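Side-chain contacts in hypothetical protein AGR_L_1239 (Agrobacterium tumefaciens str. C58, PDB 1VQS), which is of unknown function but has a ferredoxin-like fold and belongs to the NIPSNAP family, related to the dimeric alpha-beta barrel proteins: residues R18-K23 / P28-V33; E40-H45 / I63-A68; R81-P86 / S90-I95. All blocks are in the same frame, centred on the assembly; numbering follows the deposited sequence. Where two conformers were deposited one is given.

Interaction 1 (R18-K23 / P28-V33)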
# COMPACT_ATOMS: atom_id res chain seq x y z
N ARG B 18 -10.49 -10.11 -11.56
CA ARG B 18 -10.03 -8.82 -12.11
C ARG B 18 -10.64 -7.70 -11.28
O ARG B 18 -11.85 -7.67 -11.11
CB ARG B 18 -10.45 -8.71 -13.57
CG ARG B 18 -9.87 -9.78 -14.44
CD ARG B 18 -10.20 -9.64 -15.90
NE ARG B 18 -9.62 -8.45 -16.51
CZ ARG B 18 -8.42 -8.38 -17.09
NH1 ARG B 18 -7.59 -9.39 -17.08
NH2 ARG B 18 -8.03 -7.24 -17.65
N THR B 19 -9.81 -6.79 -10.78
CA THR B 19 -10.24 -5.76 -9.88
C THR B 19 -9.80 -4.43 -10.49
O THR B 19 -8.62 -4.22 -10.75
CB THR B 19 -9.63 -5.93 -8.47
OG1 THR B 19 -10.00 -7.22 -7.94
CG2 THR B 19 -10.13 -4.84 -7.55
N TYR B 20 -10.77 -3.53 -10.69
CA TYR B 20 -10.52 -2.19 -11.28
C TYR B 20 -10.92 -1.13 -10.29
O TYR B 20 -12.01 -1.22 -9.69
CB TYR B 20 -11.34 -1.95 -12.56
CG TYR B 20 -11.23 -2.98 -13.65
CD1 TYR B 20 -10.10 -3.75 -13.79
CD2 TYR B 20 -12.24 -3.13 -14.62
CE1 TYR B 20 -9.97 -4.68 -14.80
CE2 TYR B 20 -12.11 -4.06 -15.64
CZ TYR B 20 -10.95 -4.82 -15.72
OH TYR B 20 -10.77 -5.80 -16.70
N ARG B 21 -10.10 -0.09 -10.19
CA ARG B 21 -10.49 1.14 -9.55
C ARG B 21 -10.85 2.14 -10.63
O ARG B 21 -10.02 2.47 -11.47
CB ARG B 21 -9.38 1.73 -8.67
CG ARG B 21 -9.84 2.95 -7.87
CD ARG B 21 -8.67 3.63 -7.21
NE ARG B 21 -8.03 4.59 -8.11
CZ ARG B 21 -6.75 4.92 -8.05
NH1 ARG B 21 -5.96 4.34 -7.17
NH2 ARG B 21 -6.28 5.84 -8.85
N LEU B 22 -12.10 2.60 -10.63
CA LEU B 22 -12.54 3.57 -11.61
C LEU B 22 -12.30 5.01 -11.19
O LEU B 22 -12.15 5.33 -10.01
CB LEU B 22 -14.05 3.42 -11.92
CG LEU B 22 -14.55 2.02 -12.25
CD1 LEU B 22 -16.00 2.09 -12.76
CD2 LEU B 22 -13.69 1.34 -13.28
N LYS B 23 -12.32 5.88 -12.20
CA LYS B 23 -12.47 7.31 -11.99
C LYS B 23 -13.64 7.56 -11.02
O LYS B 23 -14.70 6.93 -11.12
CB LYS B 23 -12.80 7.95 -13.35
CG LYS B 23 -13.52 9.31 -13.33
CD LYS B 23 -12.56 10.40 -12.90
CE LYS B 23 -13.20 11.78 -12.77
NZ LYS B 23 -14.19 11.90 -11.64
N PRO B 28 -21.76 4.17 -12.47
CA PRO B 28 -23.00 4.07 -13.28
C PRO B 28 -22.73 4.14 -14.79
O PRO B 28 -23.32 3.34 -15.54
CB PRO B 28 -23.85 5.25 -12.80
CG PRO B 28 -23.34 5.54 -11.40
CD PRO B 28 -21.85 5.25 -11.47
N ALA B 29 -21.88 5.06 -15.24
CA ALA B 29 -21.56 5.13 -16.68
C ALA B 29 -20.89 3.87 -17.21
O ALA B 29 -21.19 3.39 -18.32
CB ALA B 29 -20.71 6.35 -16.99
N TYR B 30 -19.97 3.34 -16.42
CA TYR B 30 -19.25 2.13 -16.76
C TYR B 30 -20.21 0.95 -16.91
O TYR B 30 -20.18 0.21 -17.90
CB TYR B 30 -18.18 1.85 -15.69
CG TYR B 30 -17.42 0.58 -15.87
CD1 TYR B 30 -17.92 -0.62 -15.36
CD2 TYR B 30 -16.17 0.54 -16.47
CE1 TYR B 30 -17.23 -1.80 -15.50
CE2 TYR B 30 -15.47 -0.66 -16.62
CZ TYR B 30 -16.01 -1.83 -16.14
OH TYR B 30 -15.33 -3.02 -16.28
N LEU B 31 -21.05 0.75 -15.90
CA LEU B 31 -21.95 -0.41 -15.94
C LEU B 31 -22.94 -0.31 -17.08
O LEU B 31 -23.30 -1.33 -17.68
CB LEU B 31 -22.69 -0.56 -14.62
CG LEU B 31 -21.79 -0.98 -13.46
CD1 LEU B 31 -22.63 -0.94 -12.19
CD2 LEU B 31 -21.20 -2.36 -13.66
N LYS B 32 -23.37 0.91 -17.39
CA LYS B 32 -24.31 1.10 -18.49
C LYS B 32 -23.71 0.66 -19.82
O LYS B 32 -24.30 -0.13 -20.54
CB LYS B 32 -24.78 2.55 -18.57
CG LYS B 32 -25.73 2.80 -19.75
CD LYS B 32 -26.03 4.29 -19.94
CE LYS B 32 -26.95 4.84 -18.85
NZ LYS B 32 -28.38 4.48 -19.07
N VAL B 33 -22.53 1.17 -20.13
CA VAL B 33 -21.93 0.89 -21.43
C VAL B 33 -21.44 -0.56 -21.52
O VAL B 33 -21.52 -1.19 -22.57
CB VAL B 33 -20.85 1.94 -21.79
CG1 VAL B 33 -19.57 1.68 -21.04
CG2 VAL B 33 -20.59 1.96 -23.30
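Tyr-30, near the start of helix 27-46, meets Tyr-20 and Leu-22, two residues apart on strand 14-22 and hence on the same face, toward the helix. A chi1 of 176° swings CG away from the backbone N and carries the ring toward the sheet, and its hydroxyl ends at the rim of the other tyrosine: Tyr-30 OH lies 3.4 Å from Tyr-20 CE2, close to that ring's plane. Nearer the helix backbone, Leu-22 CD1 fills the angle at the root of the side chain, 3.7 Å from Tyr-30 CB, while Leu-22 CD2 lies over one face of the ring. Tyrosine suits this depth because its ring packs as a hydrocarbon while its oxygen can still find a partner. Tyr-30 OH is hydrogen-bonded to Tyr-52, and Tyr-20 OH takes a bond of 2.9 Å from Arg-18 NE, the oxygen lying in the guanidinium plane. Tyr-20, Leu-22 and Tyr-30, all buried, make up the tight part. The outer side of the helix is looser: Pro-28 is exposed, with His-7 from the tag of a second subunit packing on it. Such packing of a helix on the strand before it is characteristic of the ferredoxin-like fold.

Interaction 2 (E40-H45 / I63-A68)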
# COMPACT_ATOMS: atom_id res chain seq x y z
N GLU B 40 -21.58 -8.84 -23.86
CA GLU B 40 -21.82 -9.99 -24.76
C GLU B 40 -20.62 -10.32 -25.65
O GLU B 40 -20.27 -11.51 -25.84
CB GLU B 40 -23.11 -9.80 -25.57
CG GLU B 40 -24.35 -9.97 -24.70
CD GLU B 40 -24.41 -11.34 -23.98
OE1 GLU B 40 -24.36 -12.41 -24.66
OE2 GLU B 40 -24.48 -11.35 -22.73
N ILE B 41 -19.98 -9.29 -26.18
CA ILE B 41 -18.74 -9.51 -26.93
C ILE B 41 -17.67 -10.13 -26.04
O ILE B 41 -17.02 -11.10 -26.42
CB ILE B 41 -18.25 -8.19 -27.58
CG1 ILE B 41 -19.23 -7.74 -28.69
CG2 ILE B 41 -16.84 -8.34 -28.12
CD1 ILE B 41 -19.13 -6.25 -29.05
N GLN B 42 -17.50 -9.60 -24.82
CA GLN B 42 -16.46 -10.09 -23.93
C GLN B 42 -16.71 -11.57 -23.59
O GLN B 42 -15.81 -12.40 -23.71
CB GLN B 42 -16.42 -9.27 -22.65
CG GLN B 42 -15.21 -9.54 -21.82
CD GLN B 42 -15.14 -8.62 -20.63
OE1 GLN B 42 -16.18 -8.20 -20.12
NE2 GLN B 42 -13.91 -8.35 -20.13
N LYS B 43 -17.94 -11.92 -23.23
CA LYS B 43 -18.31 -13.31 -22.92
C LYS B 43 -18.08 -14.22 -24.12
O LYS B 43 -17.69 -15.40 -23.97
CB LYS B 43 -19.76 -13.43 -22.47
CG LYS B 43 -20.02 -12.83 -21.10
CD LYS B 43 -21.49 -12.51 -20.86
CE LYS B 43 -22.38 -13.68 -20.78
NZ LYS B 43 -23.79 -13.15 -20.74
N SER B 44 -18.34 -13.71 -25.32
CA SER B 44 -18.22 -14.54 -26.51
C SER B 44 -16.82 -15.01 -26.79
O SER B 44 -16.64 -15.95 -27.56
CB SER B 44 -18.76 -13.85 -27.74
OG SER B 44 -17.86 -12.86 -28.20
N HIS B 45 -15.83 -14.35 -26.19
CA HIS B 45 -14.43 -14.82 -26.29
C HIS B 45 -13.98 -15.52 -25.03
O HIS B 45 -13.38 -16.59 -25.09
CB HIS B 45 -13.48 -13.66 -26.60
CG HIS B 45 -13.72 -13.05 -27.95
ND1 HIS B 45 -13.39 -13.67 -29.13
CD2 HIS B 45 -14.28 -11.86 -28.29
CE1 HIS B 45 -13.75 -12.90 -30.14
NE2 HIS B 45 -14.28 -11.79 -29.66
N ILE B 63 -14.77 -2.11 -9.36
CA ILE B 63 -15.37 -3.21 -10.13
C ILE B 63 -14.57 -4.49 -9.86
O ILE B 63 -13.35 -4.45 -9.89
CB ILE B 63 -15.37 -2.89 -11.63
CG1 ILE B 63 -16.25 -1.68 -11.94
CG2 ILE B 63 -15.84 -4.11 -12.47
CD1 ILE B 63 -17.72 -1.85 -11.68
N VAL B 64 -15.25 -5.61 -9.61
CA VAL B 64 -14.60 -6.91 -9.57
C VAL B 64 -15.35 -7.85 -10.47
O VAL B 64 -16.57 -7.97 -10.37
CB VAL B 64 -14.62 -7.49 -8.18
CG1 VAL B 64 -14.17 -8.97 -8.18
CG2 VAL B 64 -13.73 -6.69 -7.25
N HIS B 65 -14.65 -8.49 -11.40
CA HIS B 65 -15.30 -9.51 -12.20
C HIS B 65 -14.43 -10.76 -12.22
O HIS B 65 -13.22 -10.68 -12.09
CB HIS B 65 -15.76 -9.04 -13.59
CG HIS B 65 -14.72 -8.37 -14.44
ND1 HIS B 65 -14.25 -8.92 -15.63
CD2 HIS B 65 -14.14 -7.16 -14.34
CE1 HIS B 65 -13.41 -8.07 -16.19
NE2 HIS B 65 -13.32 -7.00 -15.43
N ILE B 66 -15.11 -11.90 -12.30
CA ILE B 66 -14.52 -13.19 -12.13
C ILE B 66 -14.90 -14.08 -13.31
O ILE B 66 -16.07 -14.16 -13.70
CB ILE B 66 -15.02 -13.83 -10.86
CG1 ILE B 66 -14.80 -12.90 -9.68
CG2 ILE B 66 -14.36 -15.17 -10.68
CD1 ILE B 66 -15.17 -13.49 -8.35
N TRP B 67 -13.89 -14.78 -13.85
CA TRP B 67 -14.06 -15.66 -15.00
C TRP B 67 -13.46 -17.01 -14.63
O TRP B 67 -12.47 -17.06 -13.91
CB TRP B 67 -13.28 -15.10 -16.20
CG TRP B 67 -13.81 -13.79 -16.64
CD1 TRP B 67 -13.47 -12.55 -16.14
CD2 TRP B 67 -14.81 -13.55 -17.64
NE1 TRP B 67 -14.20 -11.57 -16.77
CE2 TRP B 67 -15.00 -12.15 -17.71
CE3 TRP B 67 -15.54 -14.37 -18.51
CZ2 TRP B 67 -15.91 -11.57 -18.60
CZ3 TRP B 67 -16.43 -13.78 -19.40
CH2 TRP B 67 -16.59 -12.38 -19.43
N ALA B 68 -14.02 -18.10 -15.17
CA ALA B 68 -13.52 -19.47 -14.96
C ALA B 68 -12.94 -20.00 -16.25
O ALA B 68 -13.56 -19.82 -17.30
CB ALA B 68 -14.64 -20.39 -14.54
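Helix 40-45 runs above strand 63-68 with their N-to-C directions 29° apart and their axes 11.3 Å apart at closest approach; Lys-43 and Trp-67 have the nearest CA atoms. Large side chains are needed to span such a gap, and Trp-67 supplies the largest share, its six-membered ring rising to the helix. Gln-42 comes down to meet it, its first torsion trans (chi1 -168°), in an extended chain that lays Gln-42 CD 3.7 Å from Trp-67 CZ2, the amide and indole planes inclined at 59°. This is the layer between helices and antiparallel sheet in a ferredoxin-like fold, and Trp-88 covers Gln-42 from the helix 86-89 side. Lys-43 contributes only its aliphatic part: Lys-43 CG touches Trp-67 CH2 at 3.8 Å, at the ring's edge, whereas its amino group leads away to Glu-40, forming a salt bridge of 2.8 Å between Lys-43 NZ and Glu-40 OE2. Below, Trp-67 NE1 donates to His-65 ND1 at 2.9 Å, nearly straight and nearly in the plane of both rings. That bond satisfies the buried indole N-H and should restrict rotation of both rings, while Tyr-52 stacks on the imidazole of His-65.

Interaction 3 (R81-P86 / S90-I95)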
# COMPACT_ATOMS: atom_id res chain seq x y z
N ARG B 81 -7.82 -13.89 -28.69
CA ARG B 81 -8.92 -13.69 -29.63
C ARG B 81 -9.76 -12.46 -29.27
O ARG B 81 -10.19 -11.68 -30.14
CB ARG B 81 -9.80 -14.94 -29.71
CG ARG B 81 -9.09 -16.08 -30.40
CD ARG B 81 -9.99 -17.21 -30.82
NE ARG B 81 -10.65 -17.84 -29.67
CZ ARG B 81 -10.24 -18.94 -29.04
NH1 ARG B 81 -9.14 -19.58 -29.42
NH2 ARG B 81 -10.94 -19.39 -28.02
N LEU B 82 -9.99 -12.25 -27.97
CA LEU B 82 -10.69 -11.06 -27.49
C LEU B 82 -9.97 -9.79 -27.97
O LEU B 82 -10.57 -8.90 -28.55
CB LEU B 82 -10.78 -11.05 -25.96
CG LEU B 82 -11.38 -9.79 -25.29
CD1 LEU B 82 -12.84 -9.66 -25.63
CD2 LEU B 82 -11.17 -9.82 -23.78
N MSE B 83 -8.66 -9.75 -27.74
CA MSE B 83 -7.86 -8.55 -28.04
C MSE B 83 -7.65 -8.29 -29.54
O MSE B 83 -7.36 -7.17 -29.94
CB MSE B 83 -6.53 -8.61 -27.27
CG MSE B 83 -6.72 -8.69 -25.77
SE MSE B 83 -7.78 -7.21 -25.01
CE MSE B 83 -7.00 -5.80 -25.95
N ALA B 84 -7.82 -9.30 -30.35
CA ALA B 84 -7.71 -9.19 -31.80
C ALA B 84 -9.04 -8.80 -32.45
O ALA B 84 -9.07 -8.46 -33.63
CB ALA B 84 -7.23 -10.51 -32.39
N ASP B 85 -10.15 -8.92 -31.71
CA ASP B 85 -11.48 -8.65 -32.29
C ASP B 85 -11.74 -7.14 -32.41
O ASP B 85 -11.82 -6.47 -31.40
CB ASP B 85 -12.56 -9.27 -31.42
CG ASP B 85 -13.95 -9.13 -31.98
OD1 ASP B 85 -14.15 -8.51 -33.03
OD2 ASP B 85 -14.87 -9.71 -31.36
N PRO B 86 -11.87 -6.63 -33.65
CA PRO B 86 -12.14 -5.20 -33.77
C PRO B 86 -13.45 -4.75 -33.10
O PRO B 86 -13.60 -3.58 -32.77
CB PRO B 86 -12.19 -4.95 -35.28
CG PRO B 86 -12.45 -6.25 -35.89
CD PRO B 86 -11.80 -7.28 -34.98
N SER B 90 -13.07 -1.66 -30.59
CA SER B 90 -13.93 -0.46 -30.77
C SER B 90 -14.77 -0.19 -29.53
O SER B 90 -15.28 0.93 -29.36
CB SER B 90 -14.78 -0.53 -32.02
OG SER B 90 -15.61 -1.66 -32.04
N PHE B 91 -14.96 -1.21 -28.70
CA PHE B 91 -15.65 -1.01 -27.43
C PHE B 91 -14.75 -0.43 -26.35
O PHE B 91 -15.17 0.47 -25.59
CB PHE B 91 -16.25 -2.34 -26.89
CG PHE B 91 -16.73 -2.22 -25.47
CD1 PHE B 91 -17.91 -1.54 -25.19
CD2 PHE B 91 -15.97 -2.70 -24.41
CE1 PHE B 91 -18.32 -1.35 -23.86
CE2 PHE B 91 -16.39 -2.53 -23.10
CZ PHE B 91 -17.56 -1.83 -22.84
N LEU B 92 -13.52 -0.92 -26.26
CA LEU B 92 -12.59 -0.51 -25.21
C LEU B 92 -12.47 1.01 -24.93
O LEU B 92 -12.35 1.38 -23.76
CB LEU B 92 -11.20 -1.13 -25.40
CG LEU B 92 -11.04 -2.62 -25.07
CD1 LEU B 92 -9.63 -3.06 -25.45
CD2 LEU B 92 -11.31 -2.88 -23.59
N PRO B 93 -12.47 1.86 -25.97
CA PRO B 93 -12.37 3.30 -25.67
C PRO B 93 -13.45 3.81 -24.74
O PRO B 93 -13.27 4.85 -24.09
CB PRO B 93 -12.50 3.96 -27.06
CG PRO B 93 -11.98 2.91 -28.00
CD PRO B 93 -12.47 1.61 -27.43
N LYS B 94 -14.57 3.10 -24.67
CA LYS B 94 -15.71 3.54 -23.86
C LYS B 94 -15.52 3.24 -22.36
O LYS B 94 -16.26 3.79 -21.53
CB LYS B 94 -17.00 2.88 -24.35
CG LYS B 94 -17.27 3.08 -25.83
CD LYS B 94 -18.40 2.20 -26.29
CE LYS B 94 -18.53 2.25 -27.79
NZ LYS B 94 -19.51 3.28 -28.17
N ILE B 95 -14.56 2.37 -22.03
CA ILE B 95 -14.24 2.14 -20.64
C ILE B 95 -12.79 2.39 -20.25
O ILE B 95 -12.47 2.49 -19.08
CB ILE B 95 -14.64 0.73 -20.16
CG1 ILE B 95 -13.90 -0.39 -20.92
CG2 ILE B 95 -16.12 0.56 -20.26
CD1 ILE B 95 -14.03 -1.75 -20.29
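The chain turns back between the two segments through the short helix 86-89, bringing the CA atoms of Pro-86 and Ser-90 to 5.9 Å, whereas those of Met-83 and Leu-92 stay 9.7 Å apart. Ser-90 gives the carbonyl of Pro-86 two donors: its backbone N at 3.0 Å from Pro-86 O, the i to i+4 spacing of an alpha-helical turn, and, in the conformer given, its OG at 2.9 Å from the same oxygen. Ser-90 OG lies in the carbonyl plane on a lone pair, while Ser-90 N stands above that plane, 37° out of it. In that conformer a chi1 of 57° sets OG between the backbone N and the carbonyl carbon, tucking it back toward the preceding turn. Serine suits this exposed position, its small side chain sharing an acceptor with its own N-H. Proline fits the first turn of the helix, where no amide hydrogen is required. The wider gap is closed by Met-83, a selenomethionine whose chain bends at chi2 and chi3 and brings CE to 3.8 Å from Leu-92 CD1. Asp-85 caps helix 86-89 through Arg-87 N and also bonds His-45 of helix 27-46, while Lys-94 and Ile-95 lie against Val-33 of that helix, on the way to strand 99-109.

Interactions 1 and 2 are core contacts, joining helix 27-46, near its start and near its end, to adjacent strands of one sheet; interaction 3 is a surface contact. The strands of the first two are linked by backbone bonds, including Tyr-20 N to Ile-63 O, and Tyr-30 packs on Ile-63. Interaction 3 meets the same helix near both of its ends, and Ile-95 reaches Tyr-30 of interaction 1. Chemistry follows place. In the core, aromatic rings fill the layer and the tyrosine hydroxyls and the indole N-H are paired, whereas at the surface a backbone carbonyl shared by two donors and one small apolar touch suffice.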